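Local coordinates for protein endo-pectate lyase (Erwinia chrysanthemi, PDB 3B8Y) that cleaves galacturonan chains by calcium-dependent elimination and probably acts in an endo mode on both polygalacturonate and highly methylated pectins, at residues T22-S27 against L35-D40; R51-N56 against L82-W87. All coordinates share one frame; numbering follows the deposited sequence.

Contact 1: residues T22-S27 against L35-D40; sequences TTLMLS and LGWSTD
Two hydrogen-bonded pairs, T23 with S38 and M25 with G36, join the antiparallel strands of this hairpin. Each pair makes two backbone bonds, the shortest being M25 N to G36 O at 2.7 Å. W37 CA approaches T23 O (3.0 Å) in a bent CA-H...O contact, and T22 CA makes a straighter one to S38 O (3.3 Å).

The apolar contacts lie on the face of L24, L26, L35 and W37. With CG anti to the backbone N (chi1 -180°) and chi2 at 66°, L24 CD1 reaches toward the neighbouring strand, beside G36 O and between W37 CB (3.8 Å) and L35 CB (4.0 Å). L26 CD1 meets L35 CD2 at 3.5 Å where the side chains cross at a slant. T22 and W37 lie side by side, with T22 CG2 4.1 Å from W37 CD1.

The hydroxyls of T22 and T39 make at most a weak, unsettled bond, and T22 OG1 is held more firmly by V98 O. On the other face S38 OG bonds N163 ND2, and M25 touches N186 and I188. The chemistry thus implies a two-sided hairpin, one face in an apolar sandwich core and the other set against the parallel beta-helix.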
ATOM      1  N   THR A  22     -11.362  -7.762 -13.623  1.00 29.27           N
ATOM      2  CA  THR A  22     -10.026  -7.542 -13.100  1.00 26.78           C
ATOM      3  C   THR A  22      -9.518  -6.263 -13.745  1.00 25.03           C
ATOM      4  O   THR A  22      -9.554  -6.125 -14.969  1.00 24.96           O
ATOM      5  CB  THR A  22      -9.076  -8.696 -13.470  1.00 26.94           C
ATOM      6  OG1 THR A  22      -9.627  -9.932 -13.005  1.00 28.74           O
ATOM      7  CG2 THR A  22      -7.691  -8.484 -12.846  1.00 22.83           C
ATOM      8  N   THR A  23      -9.116  -5.298 -12.928  1.00 22.97           N
ATOM      9  CA  THR A  23      -8.589  -4.058 -13.473  1.00 21.89           C
ATOM     10  C   THR A  23      -7.112  -3.997 -13.155  1.00 20.11           C
ATOM     11  O   THR A  23      -6.701  -4.128 -11.999  1.00 20.56           O
ATOM     12  CB  THR A  23      -9.328  -2.819 -12.939  1.00 22.95           C
ATOM     13  OG1 THR A  23     -10.709  -2.906 -13.308  1.00 24.65           O
ATOM     14  CG2 THR A  23      -8.749  -1.548 -13.562  1.00 23.38           C
ATOM     15  N   LEU A  24      -6.314  -3.853 -14.204  1.00 18.49           N
ATOM     16  CA  LEU A  24      -4.868  -3.827 -14.077  1.00 17.24           C
ATOM     17  C   LEU A  24      -4.245  -2.471 -14.346  1.00 18.31           C
ATOM     18  O   LEU A  24      -4.639  -1.770 -15.275  1.00 17.71           O
ATOM     19  CB  LEU A  24      -4.260  -4.853 -15.034  1.00 14.14           C
ATOM     20  CG  LEU A  24      -2.732  -5.026 -15.087  1.00 14.43           C
ATOM     21  CD1 LEU A  24      -2.211  -5.600 -13.760  1.00 14.49           C
ATOM     22  CD2 LEU A  24      -2.397  -5.989 -16.223  1.00 12.18           C
ATOM     23  N   MET A  25      -3.218  -2.153 -13.566  1.00 19.28           N
ATOM     24  CA  MET A  25      -2.476  -0.906 -13.711  1.00 21.12           C
ATOM     25  C   MET A  25      -0.980  -1.204 -13.669  1.00 20.69           C
ATOM     26  O   MET A  25      -0.536  -2.159 -13.030  1.00 17.70           O
ATOM     27  CB  MET A  25      -2.847   0.089 -12.605  1.00 22.31           C
ATOM     28  CG  MET A  25      -4.260   0.640 -12.710  1.00 24.03           C
ATOM     29  SD  MET A  25      -4.699   1.685 -11.302  1.00 29.52           S
ATOM     30  CE  MET A  25      -3.569   2.979 -11.488  1.00 22.64           C
ATOM     31  N   LEU A  26      -0.205  -0.362 -14.341  1.00 23.25           N
ATOM     32  CA  LEU A  26       1.232  -0.536 -14.382  1.00 24.81           C
ATOM     33  C   LEU A  26       2.003   0.693 -13.940  1.00 26.03           C
ATOM     34  O   LEU A  26       1.634   1.829 -14.256  1.00 26.60           O
ATOM     35  CB  LEU A  26       1.676  -0.942 -15.788  1.00 25.94           C
ATOM     36  CG  LEU A  26       3.172  -1.187 -16.032  1.00 26.34           C
ATOM     37  CD1 LEU A  26       3.338  -2.431 -16.867  1.00 25.61           C
ATOM     38  CD2 LEU A  26       3.812   0.016 -16.723  1.00 29.50           C
ATOM     39  N   SER A  27       3.088   0.445 -13.215  1.00 27.33           N
ATOM     40  CA  SER A  27       3.974   1.502 -12.759  1.00 30.53           C
ATOM     41  C   SER A  27       5.397   1.100 -13.102  1.00 32.11           C
ATOM     42  O   SER A  27       5.843   0.002 -12.765  1.00 32.38           O
ATOM     43  CB  SER A  27       3.853   1.734 -11.259  1.00 32.12           C
ATOM     44  OG  SER A  27       4.794   2.710 -10.852  1.00 36.44           O
ATOM     45  N   LEU A  35       3.151  -4.333 -11.369  1.00 20.76           N
ATOM     46  CA  LEU A  35       1.763  -4.504 -11.750  1.00 19.11           C
ATOM     47  C   LEU A  35       0.891  -4.492 -10.506  1.00 19.14           C
ATOM     48  O   LEU A  35       1.248  -5.063  -9.481  1.00 16.09           O
ATOM     49  CB  LEU A  35       1.557  -5.808 -12.519  1.00 18.86           C
ATOM     50  CG  LEU A  35       2.405  -6.087 -13.765  1.00 20.90           C
ATOM     51  CD1 LEU A  35       2.071  -7.481 -14.306  1.00 19.22           C
ATOM     52  CD2 LEU A  35       2.158  -5.037 -14.828  1.00 18.79           C
ATOM     53  N   GLY A  36      -0.228  -3.781 -10.607  1.00 20.74           N
ATOM     54  CA  GLY A  36      -1.184  -3.677  -9.528  1.00 20.25           C
ATOM     55  C   GLY A  36      -2.560  -3.894 -10.130  1.00 23.24           C
ATOM     56  O   GLY A  36      -2.893  -3.308 -11.172  1.00 23.62           O
ATOM     57  N   TRP A  37      -3.344  -4.771  -9.509  1.00 21.59           N
ATOM     58  CA  TRP A  37      -4.679  -5.066  -9.993  1.00 22.39           C
ATOM     59  C   TRP A  37      -5.644  -5.334  -8.858  1.00 22.79           C
ATOM     60  O   TRP A  37      -5.242  -5.678  -7.750  1.00 22.64           O
ATOM     61  CB  TRP A  37      -4.668  -6.298 -10.925  1.00 22.38           C
ATOM     62  CG  TRP A  37      -4.288  -7.595 -10.244  1.00 23.09           C
ATOM     63  CD1 TRP A  37      -5.132  -8.477  -9.620  1.00 23.15           C
ATOM     64  CD2 TRP A  37      -2.962  -8.124 -10.070  1.00 20.87           C
ATOM     65  NE1 TRP A  37      -4.411  -9.512  -9.064  1.00 22.06           N
ATOM     66  CE2 TRP A  37      -3.081  -9.319  -9.324  1.00 19.75           C
ATOM     67  CE3 TRP A  37      -1.688  -7.703 -10.472  1.00 19.84           C
ATOM     68  CZ2 TRP A  37      -1.974 -10.096  -8.970  1.00 20.69           C
ATOM     69  CZ3 TRP A  37      -0.589  -8.477 -10.121  1.00 21.60           C
ATOM     70  CH2 TRP A  37      -0.741  -9.663  -9.375  1.00 19.52           C
ATOM     71  N   SER A  38      -6.921  -5.127  -9.141  1.00 24.68           N
ATOM     72  CA  SER A  38      -7.971  -5.426  -8.188  1.00 26.08           C
ATOM     73  C   SER A  38      -8.897  -6.376  -8.938  1.00 28.43           C
ATOM     74  O   SER A  38      -8.965  -6.347 -10.183  1.00 29.56           O
ATOM     75  CB  SER A  38      -8.725  -4.162  -7.764  1.00 26.14           C
ATOM     76  OG  SER A  38      -9.413  -3.576  -8.853  1.00 26.27           O
ATOM     77  N   THR A  39      -9.565  -7.247  -8.196  1.00 28.37           N
ATOM     78  CA  THR A  39     -10.501  -8.185  -8.792  1.00 30.12           C
ATOM     79  C   THR A  39     -11.656  -8.408  -7.824  1.00 32.69           C
ATOM     80  O   THR A  39     -11.468  -8.392  -6.604  1.00 30.62           O
ATOM     81  CB  THR A  39      -9.829  -9.564  -9.109  1.00 31.02           C
ATOM     82  OG1 THR A  39     -10.736 -10.378  -9.872  1.00 32.03           O
ATOM     83  CG2 THR A  39      -9.453 -10.307  -7.825  1.00 24.89           C
ATOM     84  N   ASP A  40     -12.857  -8.551  -8.370  1.00 36.03           N
ATOM     85  CA  ASP A  40     -14.024  -8.817  -7.539  1.00 39.52           C
ATOM     86  C   ASP A  40     -14.442 -10.293  -7.608  1.00 40.30           C
ATOM     87  O   ASP A  40     -15.562 -10.642  -7.254  1.00 41.08           O
ATOM     88  CB  ASP A  40     -15.190  -7.866  -7.874  1.00 40.41           C
ATOM     89  CG  ASP A  40     -15.616  -7.928  -9.329  1.00 41.38           C
ATOM     90  OD1 ASP A  40     -16.633  -7.288  -9.672  1.00 42.88           O
ATOM     91  OD2 ASP A  40     -14.946  -8.598 -10.137  1.00 42.76           O
TER

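Contact 2: residues R51-N56 against L82-W87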
ATOM      1  N   ARG A  51       2.741 -11.706 -20.457  1.00 25.31           N
ATOM      2  CA  ARG A  51       3.481 -10.597 -21.025  1.00 26.11           C
ATOM      3  C   ARG A  51       3.760 -10.818 -22.497  1.00 26.06           C
ATOM      4  O   ARG A  51       4.015 -11.946 -22.923  1.00 27.84           O
ATOM      5  CB  ARG A  51       4.796 -10.409 -20.269  1.00 27.43           C
ATOM      6  CG  ARG A  51       5.532  -9.109 -20.592  1.00 27.61           C
ATOM      7  CD  ARG A  51       6.940  -9.142 -20.016  1.00 29.36           C
ATOM      8  NE  ARG A  51       7.786 -10.116 -20.702  1.00 29.83           N
ATOM      9  CZ  ARG A  51       8.988 -10.504 -20.289  1.00 28.51           C
ATOM     10  NH1 ARG A  51       9.672 -11.388 -20.999  1.00 28.77           N
ATOM     11  NH2 ARG A  51       9.502 -10.028 -19.162  1.00 29.22           N
ATOM     12  N   GLY A  52       3.719  -9.735 -23.266  1.00 25.18           N
ATOM     13  CA  GLY A  52       3.980  -9.820 -24.692  1.00 26.09           C
ATOM     14  C   GLY A  52       4.781  -8.627 -25.178  1.00 26.86           C
ATOM     15  O   GLY A  52       4.903  -7.623 -24.481  1.00 26.46           O
ATOM     16  N   THR A  53       5.353  -8.747 -26.370  1.00 29.73           N
ATOM     17  CA  THR A  53       6.142  -7.667 -26.953  1.00 31.37           C
ATOM     18  C   THR A  53       5.333  -6.865 -27.952  1.00 31.95           C
ATOM     19  O   THR A  53       5.870  -5.986 -28.633  1.00 34.49           O
ATOM     20  CB  THR A  53       7.418  -8.186 -27.627  1.00 32.55           C
ATOM     21  OG1 THR A  53       7.101  -9.318 -28.451  1.00 34.07           O
ATOM     22  CG2 THR A  53       8.451  -8.568 -26.568  1.00 31.40           C
ATOM     23  N   THR A  54       4.049  -7.204 -28.063  1.00 30.42           N
ATOM     24  CA  THR A  54       3.123  -6.508 -28.949  1.00 29.95           C
ATOM     25  C   THR A  54       1.752  -6.436 -28.280  1.00 30.65           C
ATOM     26  O   THR A  54       1.524  -7.017 -27.216  1.00 28.78           O
ATOM     27  CB  THR A  54       2.942  -7.190 -30.324  1.00 29.17           C
ATOM     28  OG1 THR A  54       2.155  -8.377 -30.176  1.00 33.04           O
ATOM     29  CG2 THR A  54       4.288  -7.524 -30.963  1.00 26.50           C
ATOM     30  N   SER A  55       0.838  -5.746 -28.944  1.00 31.38           N
ATOM     31  CA  SER A  55      -0.516  -5.544 -28.460  1.00 31.98           C
ATOM     32  C   SER A  55      -1.367  -6.811 -28.527  1.00 31.32           C
ATOM     33  O   SER A  55      -2.281  -6.988 -27.727  1.00 30.85           O
ATOM     34  CB  SER A  55      -1.173  -4.441 -29.294  1.00 32.60           C
ATOM     35  OG  SER A  55      -2.106  -3.709 -28.525  1.00 37.33           O
ATOM     36  N   ASN A  56      -1.026  -7.692 -29.465  1.00 30.51           N
ATOM     37  CA  ASN A  56      -1.757  -8.936 -29.717  1.00 30.51           C
ATOM     38  C   ASN A  56      -1.801  -9.923 -28.544  1.00 30.08           C
ATOM     39  O   ASN A  56      -0.832 -10.637 -28.280  1.00 29.91           O
ATOM     40  CB  ASN A  56      -1.190  -9.610 -30.975  1.00 28.67           C
ATOM     41  CG  ASN A  56      -2.021 -10.791 -31.450  1.00 31.69           C
ATOM     42  OD1 ASN A  56      -1.633 -11.477 -32.397  1.00 34.87           O
ATOM     43  ND2 ASN A  56      -3.173 -11.028 -30.818  1.00 31.59           N
ATOM     44  N   LEU A  82      12.491  -2.022 -25.515  1.00 45.65           N
ATOM     45  CA  LEU A  82      11.390  -2.879 -25.938  1.00 44.10           C
ATOM     46  C   LEU A  82      10.133  -2.588 -25.130  1.00 42.30           C
ATOM     47  O   LEU A  82      10.167  -2.579 -23.897  1.00 42.00           O
ATOM     48  CB  LEU A  82      11.738  -4.364 -25.780  1.00 44.11           C
ATOM     49  CG  LEU A  82      12.515  -5.034 -26.908  1.00 45.05           C
ATOM     50  CD1 LEU A  82      12.258  -6.535 -26.849  1.00 44.36           C
ATOM     51  CD2 LEU A  82      12.067  -4.478 -28.261  1.00 44.20           C
ATOM     52  N   ASN A  83       9.037  -2.310 -25.830  1.00 40.64           N
ATOM     53  CA  ASN A  83       7.758  -2.053 -25.181  1.00 38.99           C
ATOM     54  C   ASN A  83       7.155  -3.390 -24.763  1.00 35.61           C
ATOM     55  O   ASN A  83       7.474  -4.426 -25.340  1.00 34.51           O
ATOM     56  CB  ASN A  83       6.799  -1.328 -26.124  1.00 40.36           C
ATOM     57  CG  ASN A  83       7.133   0.139 -26.279  1.00 42.19           C
ATOM     58  OD1 ASN A  83       7.302   0.857 -25.295  1.00 44.15           O
ATOM     59  ND2 ASN A  83       7.216   0.597 -27.522  1.00 43.95           N
ATOM     60  N   TYR A  84       6.297  -3.353 -23.752  1.00 33.80           N
ATOM     61  CA  TYR A  84       5.646  -4.549 -23.228  1.00 31.83           C
ATOM     62  C   TYR A  84       4.171  -4.347 -22.938  1.00 30.73           C
ATOM     63  O   TYR A  84       3.728  -3.259 -22.567  1.00 28.90           O
ATOM     64  CB  TYR A  84       6.309  -5.002 -21.921  1.00 32.06           C
ATOM     65  CG  TYR A  84       7.697  -5.543 -22.086  1.00 31.29           C
ATOM     66  CD1 TYR A  84       8.813  -4.749 -21.815  1.00 32.94           C
ATOM     67  CD2 TYR A  84       7.901  -6.844 -22.533  1.00 30.90           C
ATOM     68  CE1 TYR A  84      10.092  -5.238 -21.992  1.00 33.82           C
ATOM     69  CE2 TYR A  84       9.164  -7.344 -22.711  1.00 33.19           C
ATOM     70  CZ  TYR A  84      10.260  -6.541 -22.443  1.00 34.84           C
ATOM     71  OH  TYR A  84      11.524  -7.050 -22.641  1.00 38.89           O
ATOM     72  N   TRP A  85       3.421  -5.426 -23.104  1.00 29.48           N
ATOM     73  CA  TRP A  85       1.999  -5.439 -22.821  1.00 27.19           C
ATOM     74  C   TRP A  85       1.809  -6.490 -21.730  1.00 25.85           C
ATOM     75  O   TRP A  85       2.473  -7.533 -21.731  1.00 24.17           O
ATOM     76  CB  TRP A  85       1.194  -5.782 -24.080  1.00 24.40           C
ATOM     77  CG  TRP A  85       0.933  -4.577 -24.937  1.00 25.11           C
ATOM     78  CD1 TRP A  85      -0.219  -3.841 -24.987  1.00 23.97           C
ATOM     79  CD2 TRP A  85       1.857  -3.932 -25.824  1.00 24.41           C
ATOM     80  NE1 TRP A  85      -0.066  -2.779 -25.840  1.00 24.35           N
ATOM     81  CE2 TRP A  85       1.199  -2.809 -26.367  1.00 23.56           C
ATOM     82  CE3 TRP A  85       3.179  -4.194 -26.212  1.00 24.21           C
ATOM     83  CZ2 TRP A  85       1.816  -1.947 -27.279  1.00 24.50           C
ATOM     84  CZ3 TRP A  85       3.794  -3.334 -27.125  1.00 22.47           C
ATOM     85  CH2 TRP A  85       3.114  -2.230 -27.644  1.00 23.28           C
ATOM     86  N   TYR A  86       0.923  -6.204 -20.787  1.00 24.69           N
ATOM     87  CA  TYR A  86       0.682  -7.128 -19.689  1.00 22.92           C
ATOM     88  C   TYR A  86      -0.788  -7.379 -19.448  1.00 21.49           C
ATOM     89  O   TYR A  86      -1.618  -6.508 -19.661  1.00 22.59           O
ATOM     90  CB  TYR A  86       1.264  -6.577 -18.382  1.00 23.42           C
ATOM     91  CG  TYR A  86       2.772  -6.538 -18.282  1.00 22.34           C
ATOM     92  CD1 TYR A  86       3.479  -7.607 -17.734  1.00 22.04           C
ATOM     93  CD2 TYR A  86       3.489  -5.409 -18.681  1.00 21.34           C
ATOM     94  CE1 TYR A  86       4.857  -7.554 -17.584  1.00 20.53           C
ATOM     95  CE2 TYR A  86       4.866  -5.346 -18.532  1.00 22.53           C
ATOM     96  CZ  TYR A  86       5.548  -6.424 -17.982  1.00 21.96           C
ATOM     97  OH  TYR A  86       6.920  -6.364 -17.840  1.00 20.45           O
ATOM     98  N   TRP A  87      -1.090  -8.581 -18.981  1.00 20.70           N
ATOM     99  CA  TRP A  87      -2.441  -8.976 -18.624  1.00 19.56           C
ATOM    100  C   TRP A  87      -2.292  -9.839 -17.384  1.00 20.99           C
ATOM    101  O   TRP A  87      -1.245 -10.448 -17.163  1.00 22.29           O
ATOM    102  CB  TRP A  87      -3.098  -9.828 -19.710  1.00 18.96           C
ATOM    103  CG  TRP A  87      -3.341  -9.148 -21.010  1.00 18.11           C
ATOM    104  CD1 TRP A  87      -4.521  -8.619 -21.448  1.00 17.66           C
ATOM    105  CD2 TRP A  87      -2.408  -9.006 -22.088  1.00 17.44           C
ATOM    106  NE1 TRP A  87      -4.385  -8.167 -22.744  1.00 19.91           N
ATOM    107  CE2 TRP A  87      -3.096  -8.391 -23.159  1.00 20.57           C
ATOM    108  CE3 TRP A  87      -1.058  -9.344 -22.256  1.00 18.47           C
ATOM    109  CZ2 TRP A  87      -2.478  -8.109 -24.389  1.00 22.22           C
ATOM    110  CZ3 TRP A  87      -0.440  -9.065 -23.478  1.00 22.24           C
ATOM    111  CH2 TRP A  87      -1.153  -8.454 -24.530  1.00 22.46           C
TER
HETATM  112  O   HOH W   1      -1.715  -0.713 -27.003  1.00 40.30           O
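W85 O is gripped from the neighbouring strand by G52 N, in a hydrogen bond of 3.0 Å, and by R51 CA, in a CA-H...O contact of 3.3 Å. The return bond from W85 N to G52 O completes the antiparallel hydrogen-bonded pair, and Y84 CA makes a CA-H...O contact with G52 O.

On the face shared by R51 and Y86 the arginine chain runs alongside the tyrosine. R51 CG lies over the phenol face, 3.9 Å from its centroid, as a CH-pi contact. A bend at chi3 (68°) then swings the guanidinium beside Y84, whose CE2 lies over one of its faces with the two planes 43° apart. D75 OD1 forms a salt bridge with R51 NH2 and is hydrogen-bonded to Y86 OH, so a single carboxylate oxygen ties the two side chains together. Y86 OH also has N33 OD1 as a partner, and D77 O is a further acceptor for R51 NH2.

Beyond G52 the chain turns over the indole of W85. S55 CA makes a CH-pi contact with the five-membered ring, 3.7 Å from its centroid and only 2° off the ring normal, and T54 C lies over the same face nearer the rim. W85 NE1 donates to a water at 2.9 Å that sits in the ring plane and reaches S55 OG only weakly. The W87 indole meets S55 O at its edge, 3.5 Å from CZ2, and R60 makes a cation-pi contact with it.

The strands 44-52 and 85-92 are central neighbours of a four-stranded antiparallel sheet, an arrangement consistent with the larger sheet of a fibronectin type III-like beta-sandwich.

How the contacts relate
Contacts 1 and 2 belong to the two facing sheets of one N-terminal beta-sandwich, their centres 16 Å apart. Y86 joins them: its CD2 lies 3.5 Å from L26 CD1, and its CD1 lies 3.7 Å from L35 CD1. L24 CD2 reaches the backbone of the same strand, 3.6 Å from Y86 O. The hairpin of 22-27 and 35-40 closes before 51-56 and 82-87 come together, and strand 32-39 leads directly into strand 44-52. Contact 1 borders the beta-helix, its centre about 13 Å from the chain centre, while contact 2 lies farther out at about 26 Å. Both are remote from the calcium and zinc sites on the beta-helix.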